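Local atomic coordinates of replication initiator A family protein (Staphylococcus aureus CA-347, PDB entry 4PT7), a protein that probably initiates replication of staphylococcal multiresistance plasmids by binding and assembling at the plasmid origin. Residues E14-S26 with D35-L47. Residues are numbered along the deposited sequence; the frame is centred on the assembly and turned at random.
Sequences ERFYQIPKVFFTS and DMKIAYAILRDRL
Strand 16-20 crosses helix 35-47 at 120°, their axes 6.7 Å apart at closest, and Ile19 and Ala41 are the nearest backbone neighbours; this is strand-on-helix packing within the RepA N-terminal region, of the helix-turn-helix clan. The strand pairs antiparallel with one from the second subunit, so the helix backs a sheet that runs on into that chain. Ala41 suits the crossing because a lone methyl admits the strand: its CB lies 3.5 Å from Ile19 CG1. One water joins the backbones, accepting from Gln18 N and donating to Ala41 O. Ile42 CG1 stands over the centre of the Tyr17 ring in a CH-pi contact, 3.8 Å from the centroid, while Asp45 CB meets the ring edge. The Asp45 carboxylate forms a salt bridge with Lys21 of the second subunit. Beyond the strand, Phe23 drives its edge into the face of Tyr40, a T-shaped pair with planes at 76°. CG anti to the backbone N (chi1 178°) carries the Tyr40 ring toward the strand and the turn after it, where Phe23 lies over one face and Pro20 CG comes in on the same side, 3.8 Å from Tyr40 CE2; the Tyr40 OH is hydrogen-bonded to Met111 O. Lys37 suits the end of the contact because its extended methylenes can pass the rings of Phe23 and Phe24 before NZ donates to Phe23 O at 3.1 Å, from above the carbonyl plane.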
ATOM      1  N   GLU B  14     -15.962 -11.632 -16.918  1.00 41.50           N
ATOM      2  CA  GLU B  14     -15.245 -11.239 -18.122  1.00 41.89           C
ATOM      3  C   GLU B  14     -14.948  -9.743 -18.218  1.00 38.63           C
ATOM      4  O   GLU B  14     -14.974  -9.166 -19.299  1.00 40.74           O
ATOM      5  CB  GLU B  14     -16.003 -11.712 -19.366  1.00 42.03           C
ATOM      6  CG  GLU B  14     -16.020 -13.232 -19.547  1.00 48.93           C
ATOM      7  CD  GLU B  14     -14.644 -13.818 -19.863  1.00 57.24           C
ATOM      8  OE1 GLU B  14     -14.208 -14.742 -19.140  1.00 63.83           O
ATOM      9  OE2 GLU B  14     -14.003 -13.361 -20.837  1.00 57.85           O
ATOM     10  N   ARG B  15     -14.662  -9.127 -17.078  1.00 35.46           N
ATOM     11  CA  ARG B  15     -14.300  -7.712 -17.037  1.00 38.78           C
ATOM     12  C   ARG B  15     -12.861  -7.654 -16.530  1.00 35.47           C
ATOM     13  O   ARG B  15     -12.518  -8.305 -15.531  1.00 34.43           O
ATOM     14  CB  ARG B  15     -15.255  -6.946 -16.112  1.00 41.39           C
ATOM     15  CG  ARG B  15     -16.700  -7.056 -16.599  1.00 45.69           C
ATOM     16  CD  ARG B  15     -17.631  -6.072 -15.937  1.00 49.36           C
ATOM     17  NE  ARG B  15     -19.004  -6.255 -16.402  1.00 51.61           N
ATOM     18  CZ  ARG B  15     -19.989  -5.404 -16.144  1.00 53.65           C
ATOM     19  NH1 ARG B  15     -19.744  -4.316 -15.431  1.00 56.94           N
ATOM     20  NH2 ARG B  15     -21.216  -5.640 -16.590  1.00 52.87           N
ATOM     21  N   PHE B  16     -12.014  -6.895 -17.217  1.00 32.89           N
ATOM     22  CA  PHE B  16     -10.615  -6.831 -16.820  1.00 34.98           C
ATOM     23  C   PHE B  16      -9.983  -5.451 -16.939  1.00 34.89           C
ATOM     24  O   PHE B  16     -10.584  -4.507 -17.450  1.00 38.18           O
ATOM     25  CB  PHE B  16      -9.751  -7.798 -17.669  1.00 36.13           C
ATOM     26  CG  PHE B  16     -10.488  -9.006 -18.209  1.00 37.48           C
ATOM     27  CD1 PHE B  16     -11.401  -8.867 -19.248  1.00 35.82           C
ATOM     28  CD2 PHE B  16     -10.249 -10.285 -17.697  1.00 36.92           C
ATOM     29  CE1 PHE B  16     -12.073  -9.981 -19.776  1.00 40.86           C
ATOM     30  CE2 PHE B  16     -10.917 -11.408 -18.218  1.00 37.78           C
ATOM     31  CZ  PHE B  16     -11.831 -11.251 -19.262  1.00 40.42           C
ATOM     32  N   TYR B  17      -8.759  -5.358 -16.438  1.00 27.99           N
ATOM     33  CA  TYR B  17      -7.946  -4.166 -16.550  1.00 33.19           C
ATOM     34  C   TYR B  17      -6.944  -4.650 -17.579  1.00 35.11           C
ATOM     35  O   TYR B  17      -6.479  -5.787 -17.504  1.00 36.49           O
ATOM     36  CB  TYR B  17      -7.248  -3.841 -15.230  1.00 31.17           C
ATOM     37  CG  TYR B  17      -8.184  -3.242 -14.214  1.00 35.56           C
ATOM     38  CD1 TYR B  17      -8.279  -3.779 -12.932  1.00 35.99           C
ATOM     39  CD2 TYR B  17      -9.002  -2.151 -14.541  1.00 32.72           C
ATOM     40  CE1 TYR B  17      -9.167  -3.248 -11.996  1.00 35.73           C
ATOM     41  CE2 TYR B  17      -9.889  -1.617 -13.621  1.00 34.34           C
ATOM     42  CZ  TYR B  17      -9.967  -2.168 -12.350  1.00 35.13           C
ATOM     43  OH  TYR B  17     -10.834  -1.635 -11.431  1.00 37.61           O
ATOM     44  N   GLN B  18      -6.639  -3.799 -18.551  1.00 39.57           N
ATOM     45  CA  GLN B  18      -5.731  -4.160 -19.636  1.00 37.60           C
ATOM     46  C   GLN B  18      -4.366  -3.503 -19.569  1.00 35.81           C
ATOM     47  O   GLN B  18      -4.255  -2.271 -19.601  1.00 37.75           O
ATOM     48  CB  GLN B  18      -6.375  -3.813 -20.992  1.00 38.15           C
ATOM     49  CG  GLN B  18      -7.651  -4.563 -21.288  1.00 42.78           C
ATOM     50  CD  GLN B  18      -8.369  -4.041 -22.532  1.00 53.35           C
ATOM     51  OE1 GLN B  18      -8.818  -4.821 -23.374  1.00 54.95           O
ATOM     52  NE2 GLN B  18      -8.487  -2.718 -22.645  1.00 46.58           N
ATOM     53  N   ILE B  19      -3.321  -4.322 -19.523  1.00 36.55           N
ATOM     54  CA  ILE B  19      -1.966  -3.797 -19.487  1.00 34.66           C
ATOM     55  C   ILE B  19      -1.308  -4.035 -20.837  1.00 34.61           C
ATOM     56  O   ILE B  19      -1.312  -5.154 -21.346  1.00 35.30           O
ATOM     57  CB  ILE B  19      -1.111  -4.488 -18.403  1.00 37.34           C
ATOM     58  CG1 ILE B  19      -1.791  -4.368 -17.036  1.00 35.36           C
ATOM     59  CG2 ILE B  19       0.274  -3.835 -18.345  1.00 32.21           C
ATOM     60  CD1 ILE B  19      -1.112  -5.179 -15.947  1.00 32.07           C
ATOM     61  N   PRO B  20      -0.755  -2.976 -21.445  1.00 33.06           N
ATOM     62  CA  PRO B  20      -0.090  -3.104 -22.745  1.00 34.55           C
ATOM     63  C   PRO B  20       1.046  -4.123 -22.673  1.00 36.99           C
ATOM     64  O   PRO B  20       1.884  -4.063 -21.768  1.00 38.27           O
ATOM     65  CB  PRO B  20       0.430  -1.691 -23.003  1.00 33.20           C
ATOM     66  CG  PRO B  20      -0.604  -0.837 -22.359  1.00 30.14           C
ATOM     67  CD  PRO B  20      -0.878  -1.560 -21.056  1.00 31.34           C
ATOM     68  N   LYS B  21       1.073  -5.050 -23.627  1.00 36.42           N
ATOM     69  CA  LYS B  21       2.110  -6.077 -23.679  1.00 36.89           C
ATOM     70  C   LYS B  21       3.494  -5.459 -23.833  1.00 37.93           C
ATOM     71  O   LYS B  21       4.491  -6.010 -23.363  1.00 39.51           O
ATOM     72  CB  LYS B  21       1.853  -7.047 -24.841  1.00 36.40           C
ATOM     73  CG  LYS B  21       0.675  -8.002 -24.629  1.00 37.55           C
ATOM     74  CD  LYS B  21       0.740  -9.176 -25.619  1.00 31.81           C
ATOM     75  CE  LYS B  21      -0.414 -10.131 -25.408  1.00 36.28           C
ATOM     76  NZ  LYS B  21      -0.360 -11.299 -26.348  1.00 36.78           N
ATOM     77  N   VAL B  22       3.550  -4.309 -24.492  1.00 36.62           N
ATOM     78  CA  VAL B  22       4.816  -3.625 -24.694  1.00 39.96           C
ATOM     79  C   VAL B  22       5.487  -3.321 -23.340  1.00 40.98           C
ATOM     80  O   VAL B  22       6.698  -3.139 -23.277  1.00 41.36           O
ATOM     81  CB  VAL B  22       4.603  -2.322 -25.522  1.00 40.29           C
ATOM     82  CG1 VAL B  22       3.762  -1.336 -24.740  1.00 39.17           C
ATOM     83  CG2 VAL B  22       5.938  -1.717 -25.922  1.00 40.82           C
ATOM     84  N   PHE B  23       4.710  -3.289 -22.255  1.00 36.71           N
ATOM     85  CA  PHE B  23       5.285  -3.017 -20.933  1.00 37.99           C
ATOM     86  C   PHE B  23       6.115  -4.202 -20.446  1.00 42.08           C
ATOM     87  O   PHE B  23       6.833  -4.096 -19.451  1.00 40.36           O
ATOM     88  CB  PHE B  23       4.188  -2.716 -19.877  1.00 32.70           C
ATOM     89  CG  PHE B  23       3.528  -1.362 -20.035  1.00 29.03           C
ATOM     90  CD1 PHE B  23       3.934  -0.487 -21.037  1.00 28.55           C
ATOM     91  CD2 PHE B  23       2.497  -0.971 -19.185  1.00 25.58           C
ATOM     92  CE1 PHE B  23       3.317   0.764 -21.191  1.00 26.19           C
ATOM     93  CE2 PHE B  23       1.877   0.271 -19.326  1.00 32.56           C
ATOM     94  CZ  PHE B  23       2.285   1.141 -20.330  1.00 31.49           C
ATOM     95  N   PHE B  24       6.020  -5.333 -21.135  1.00 42.61           N
ATOM     96  CA  PHE B  24       6.774  -6.508 -20.718  1.00 45.31           C
ATOM     97  C   PHE B  24       7.782  -6.966 -21.767  1.00 48.79           C
ATOM     98  O   PHE B  24       8.504  -7.934 -21.559  1.00 52.33           O
ATOM     99  CB  PHE B  24       5.830  -7.670 -20.393  1.00 37.20           C
ATOM    100  CG  PHE B  24       4.792  -7.345 -19.360  1.00 39.35           C
ATOM    101  CD1 PHE B  24       3.570  -6.794 -19.731  1.00 32.10           C
ATOM    102  CD2 PHE B  24       5.022  -7.613 -18.013  1.00 33.37           C
ATOM    103  CE1 PHE B  24       2.585  -6.518 -18.773  1.00 32.50           C
ATOM    104  CE2 PHE B  24       4.049  -7.340 -17.048  1.00 35.07           C
ATOM    105  CZ  PHE B  24       2.827  -6.793 -17.431  1.00 34.85           C
ATOM    106  N   THR B  25       7.831  -6.270 -22.893  1.00 54.64           N
ATOM    107  CA  THR B  25       8.765  -6.623 -23.957  1.00 59.36           C
ATOM    108  C   THR B  25       9.750  -5.488 -24.192  1.00 62.98           C
ATOM    109  O   THR B  25      10.964  -5.714 -24.214  1.00 68.52           O
ATOM    110  CB  THR B  25       8.025  -6.929 -25.282  1.00 59.95           C
ATOM    111  OG1 THR B  25       7.266  -5.783 -25.688  1.00 60.22           O
ATOM    112  CG2 THR B  25       7.081  -8.117 -25.101  1.00 62.21           C
ATOM    113  N   SER B  26       9.219  -4.277 -24.356  1.00 64.58           N
ATOM    114  CA  SER B  26      10.026  -3.075 -24.593  1.00 69.97           C
ATOM    115  C   SER B  26      10.946  -2.783 -23.416  1.00 74.13           C
ATOM    116  O   SER B  26      10.509  -2.789 -22.257  1.00 70.03           O
ATOM    117  CB  SER B  26       9.115  -1.860 -24.824  1.00 70.57           C
ATOM    118  OG  SER B  26       9.859  -0.663 -24.990  1.00 67.78           O
ATOM    119  N   ASP B  35       3.313  -2.182  -9.861  1.00 41.57           N
ATOM    120  CA  ASP B  35       2.281  -1.257  -9.413  1.00 39.88           C
ATOM    121  C   ASP B  35       1.978  -0.181 -10.451  1.00 36.35           C
ATOM    122  O   ASP B  35       0.832   0.262 -10.584  1.00 32.39           O
ATOM    123  CB  ASP B  35       2.664  -0.616  -8.074  1.00 44.57           C
ATOM    124  CG  ASP B  35       2.366  -1.525  -6.894  1.00 48.67           C
ATOM    125  OD1 ASP B  35       1.287  -2.157  -6.891  1.00 49.17           O
ATOM    126  OD2 ASP B  35       3.202  -1.605  -5.972  1.00 53.32           O
ATOM    127  N   MET B  36       3.011   0.236 -11.175  1.00 34.05           N
ATOM    128  CA  MET B  36       2.878   1.242 -12.219  1.00 38.24           C
ATOM    129  C   MET B  36       2.118   0.673 -13.421  1.00 41.06           C
ATOM    130  O   MET B  36       1.269   1.349 -14.010  1.00 40.32           O
ATOM    131  CB  MET B  36       4.261   1.696 -12.691  1.00 35.10           C
ATOM    132  CG  MET B  36       4.978   2.677 -11.757  1.00 40.42           C
ATOM    133  SD  MET B  36       6.726   2.863 -12.148  1.00 43.03           S
ATOM    134  CE  MET B  36       7.419   3.159 -10.511  1.00 43.34           C
ATOM    135  N   LYS B  37       2.454  -0.557 -13.803  1.00 34.94           N
ATOM    136  CA  LYS B  37       1.793  -1.190 -14.937  1.00 35.81           C
ATOM    137  C   LYS B  37       0.312  -1.392 -14.626  1.00 33.89           C
ATOM    138  O   LYS B  37      -0.549  -1.133 -15.457  1.00 35.34           O
ATOM    139  CB  LYS B  37       2.462  -2.531 -15.259  1.00 35.37           C
ATOM    140  CG  LYS B  37       3.884  -2.375 -15.789  1.00 38.65           C
ATOM    141  CD  LYS B  37       4.568  -3.720 -15.977  1.00 38.64           C
ATOM    142  CE  LYS B  37       6.048  -3.507 -16.265  1.00 40.27           C
ATOM    143  NZ  LYS B  37       6.788  -4.781 -16.388  1.00 39.96           N
ATOM    144  N   ILE B  38       0.020  -1.858 -13.419  1.00 32.18           N
ATOM    145  CA  ILE B  38      -1.355  -2.082 -13.011  1.00 31.84           C
ATOM    146  C   ILE B  38      -2.104  -0.750 -12.899  1.00 35.00           C
ATOM    147  O   ILE B  38      -3.198  -0.603 -13.455  1.00 30.74           O
ATOM    148  CB  ILE B  38      -1.385  -2.877 -11.685  1.00 34.18           C
ATOM    149  CG1 ILE B  38      -0.952  -4.321 -11.968  1.00 36.40           C
ATOM    150  CG2 ILE B  38      -2.766  -2.833 -11.056  1.00 32.69           C
ATOM    151  CD1 ILE B  38      -0.738  -5.173 -10.742  1.00 28.05           C
ATOM    152  N   ALA B  39      -1.505   0.223 -12.216  1.00 32.38           N
ATOM    153  CA  ALA B  39      -2.127   1.534 -12.071  1.00 33.30           C
ATOM    154  C   ALA B  39      -2.465   2.095 -13.455  1.00 35.61           C
ATOM    155  O   ALA B  39      -3.542   2.654 -13.659  1.00 34.85           O
ATOM    156  CB  ALA B  39      -1.184   2.491 -11.341  1.00 30.29           C
ATOM    157  N   TYR B  40      -1.537   1.953 -14.399  1.00 34.38           N
ATOM    158  CA  TYR B  40      -1.753   2.457 -15.750  1.00 33.65           C
ATOM    159  C   TYR B  40      -3.018   1.817 -16.319  1.00 34.24           C
ATOM    160  O   TYR B  40      -3.873   2.504 -16.883  1.00 31.20           O
ATOM    161  CB  TYR B  40      -0.559   2.115 -16.646  1.00 28.00           C
ATOM    162  CG  TYR B  40      -0.731   2.555 -18.084  1.00 39.34           C
ATOM    163  CD1 TYR B  40      -0.264   3.801 -18.523  1.00 32.46           C
ATOM    164  CD2 TYR B  40      -1.401   1.740 -19.005  1.00 35.27           C
ATOM    165  CE1 TYR B  40      -0.474   4.223 -19.844  1.00 36.83           C
ATOM    166  CE2 TYR B  40      -1.608   2.150 -20.320  1.00 33.50           C
ATOM    167  CZ  TYR B  40      -1.148   3.390 -20.728  1.00 37.18           C
ATOM    168  OH  TYR B  40      -1.389   3.807 -22.009  1.00 39.78           O
ATOM    169  N   ALA B  41      -3.140   0.502 -16.146  1.00 30.22           N
ATOM    170  CA  ALA B  41      -4.293  -0.220 -16.669  1.00 34.19           C
ATOM    171  C   ALA B  41      -5.596   0.224 -16.011  1.00 36.26           C
ATOM    172  O   ALA B  41      -6.636   0.288 -16.661  1.00 39.01           O
ATOM    173  CB  ALA B  41      -4.090  -1.721 -16.502  1.00 30.71           C
ATOM    174  N   ILE B  42      -5.545   0.539 -14.721  1.00 36.91           N
ATOM    175  CA  ILE B  42      -6.737   0.988 -14.020  1.00 34.87           C
ATOM    176  C   ILE B  42      -7.139   2.378 -14.508  1.00 36.66           C
ATOM    177  O   ILE B  42      -8.321   2.640 -14.733  1.00 39.61           O
ATOM    178  CB  ILE B  42      -6.523   1.009 -12.492  1.00 34.07           C
ATOM    179  CG1 ILE B  42      -6.271  -0.417 -11.993  1.00 36.81           C
ATOM    180  CG2 ILE B  42      -7.737   1.622 -11.804  1.00 30.81           C
ATOM    181  CD1 ILE B  42      -6.154  -0.547 -10.487  1.00 34.21           C
ATOM    182  N   LEU B  43      -6.168   3.269 -14.685  1.00 33.83           N
ATOM    183  CA  LEU B  43      -6.498   4.605 -15.170  1.00 35.20           C
ATOM    184  C   LEU B  43      -7.039   4.534 -16.604  1.00 38.80           C
ATOM    185  O   LEU B  43      -7.883   5.341 -17.000  1.00 35.35           O
ATOM    186  CB  LEU B  43      -5.281   5.527 -15.108  1.00 30.55           C
ATOM    187  CG  LEU B  43      -4.798   5.902 -13.701  1.00 39.78           C
ATOM    188  CD1 LEU B  43      -3.553   6.779 -13.793  1.00 38.45           C
ATOM    189  CD2 LEU B  43      -5.897   6.637 -12.957  1.00 36.92           C
ATOM    190  N   ARG B  44      -6.555   3.559 -17.374  1.00 37.37           N
ATOM    191  CA  ARG B  44      -6.988   3.375 -18.755  1.00 38.91           C
ATOM    192  C   ARG B  44      -8.480   3.071 -18.772  1.00 39.24           C
ATOM    193  O   ARG B  44      -9.233   3.616 -19.580  1.00 39.89           O
ATOM    194  CB  ARG B  44      -6.211   2.221 -19.405  1.00 42.11           C
ATOM    195  CG  ARG B  44      -6.698   1.850 -20.789  1.00 44.78           C
ATOM    196  CD  ARG B  44      -5.925   0.673 -21.357  1.00 50.88           C
ATOM    197  NE  ARG B  44      -5.435   1.039 -22.675  1.00 55.84           N
ATOM    198  CZ  ARG B  44      -6.137   0.934 -23.794  1.00 49.88           C
ATOM    199  NH1 ARG B  44      -5.598   1.325 -24.936  1.00 46.94           N
ATOM    200  NH2 ARG B  44      -7.345   0.393 -23.780  1.00 47.58           N
ATOM    201  N   ASP B  45      -8.894   2.196 -17.865  1.00 38.15           N
ATOM    202  CA  ASP B  45     -10.288   1.811 -17.744  1.00 36.83           C
ATOM    203  C   ASP B  45     -11.102   3.038 -17.307  1.00 39.83           C
ATOM    204  O   ASP B  45     -12.273   3.161 -17.639  1.00 41.02           O
ATOM    205  CB  ASP B  45     -10.422   0.694 -16.709  1.00 33.35           C
ATOM    206  CG  ASP B  45     -11.860   0.265 -16.495  1.00 38.75           C
ATOM    207  OD1 ASP B  45     -12.408  -0.455 -17.355  1.00 42.01           O
ATOM    208  OD2 ASP B  45     -12.445   0.658 -15.462  1.00 45.22           O
ATOM    209  N   ARG B  46     -10.478   3.946 -16.560  1.00 37.19           N
ATOM    210  CA  ARG B  46     -11.177   5.141 -16.082  1.00 42.02           C
ATOM    211  C   ARG B  46     -11.514   6.147 -17.177  1.00 42.04           C
ATOM    212  O   ARG B  46     -12.393   6.977 -16.996  1.00 43.29           O
ATOM    213  CB  ARG B  46     -10.361   5.838 -14.986  1.00 46.51           C
ATOM    214  CG  ARG B  46     -10.624   5.317 -13.601  1.00 46.22           C
ATOM    215  CD  ARG B  46     -11.790   6.018 -12.942  1.00 45.26           C
ATOM    216  NE  ARG B  46     -12.290   5.218 -11.834  1.00 48.76           N
ATOM    217  CZ  ARG B  46     -13.157   5.644 -10.923  1.00 51.98           C
ATOM    218  NH1 ARG B  46     -13.636   6.885 -10.973  1.00 49.82           N
ATOM    219  NH2 ARG B  46     -13.547   4.819  -9.959  1.00 49.66           N
ATOM    220  N   LEU B  47     -10.810   6.076 -18.303  1.00 41.83           N
ATOM    221  CA  LEU B  47     -11.048   6.977 -19.427  1.00 43.16           C
ATOM    222  C   LEU B  47     -12.525   7.015 -19.794  1.00 45.79           C
ATOM    223  O   LEU B  47     -13.027   8.035 -20.267  1.00 45.33           O
ATOM    224  CB  LEU B  47     -10.230   6.532 -20.642  1.00 38.78           C
ATOM    225  CG  LEU B  47      -8.712   6.670 -20.508  1.00 40.81           C
ATOM    226  CD1 LEU B  47      -8.000   6.023 -21.699  1.00 35.78           C
ATOM    227  CD2 LEU B  47      -8.370   8.135 -20.402  1.00 36.38           C
TER
HETATM  228  O   HOH W   1     -13.200  -0.534 -12.443  1.00 54.60           O
HETATM  229  O   HOH W   2      -7.639  -1.271 -18.622  1.00 29.22           O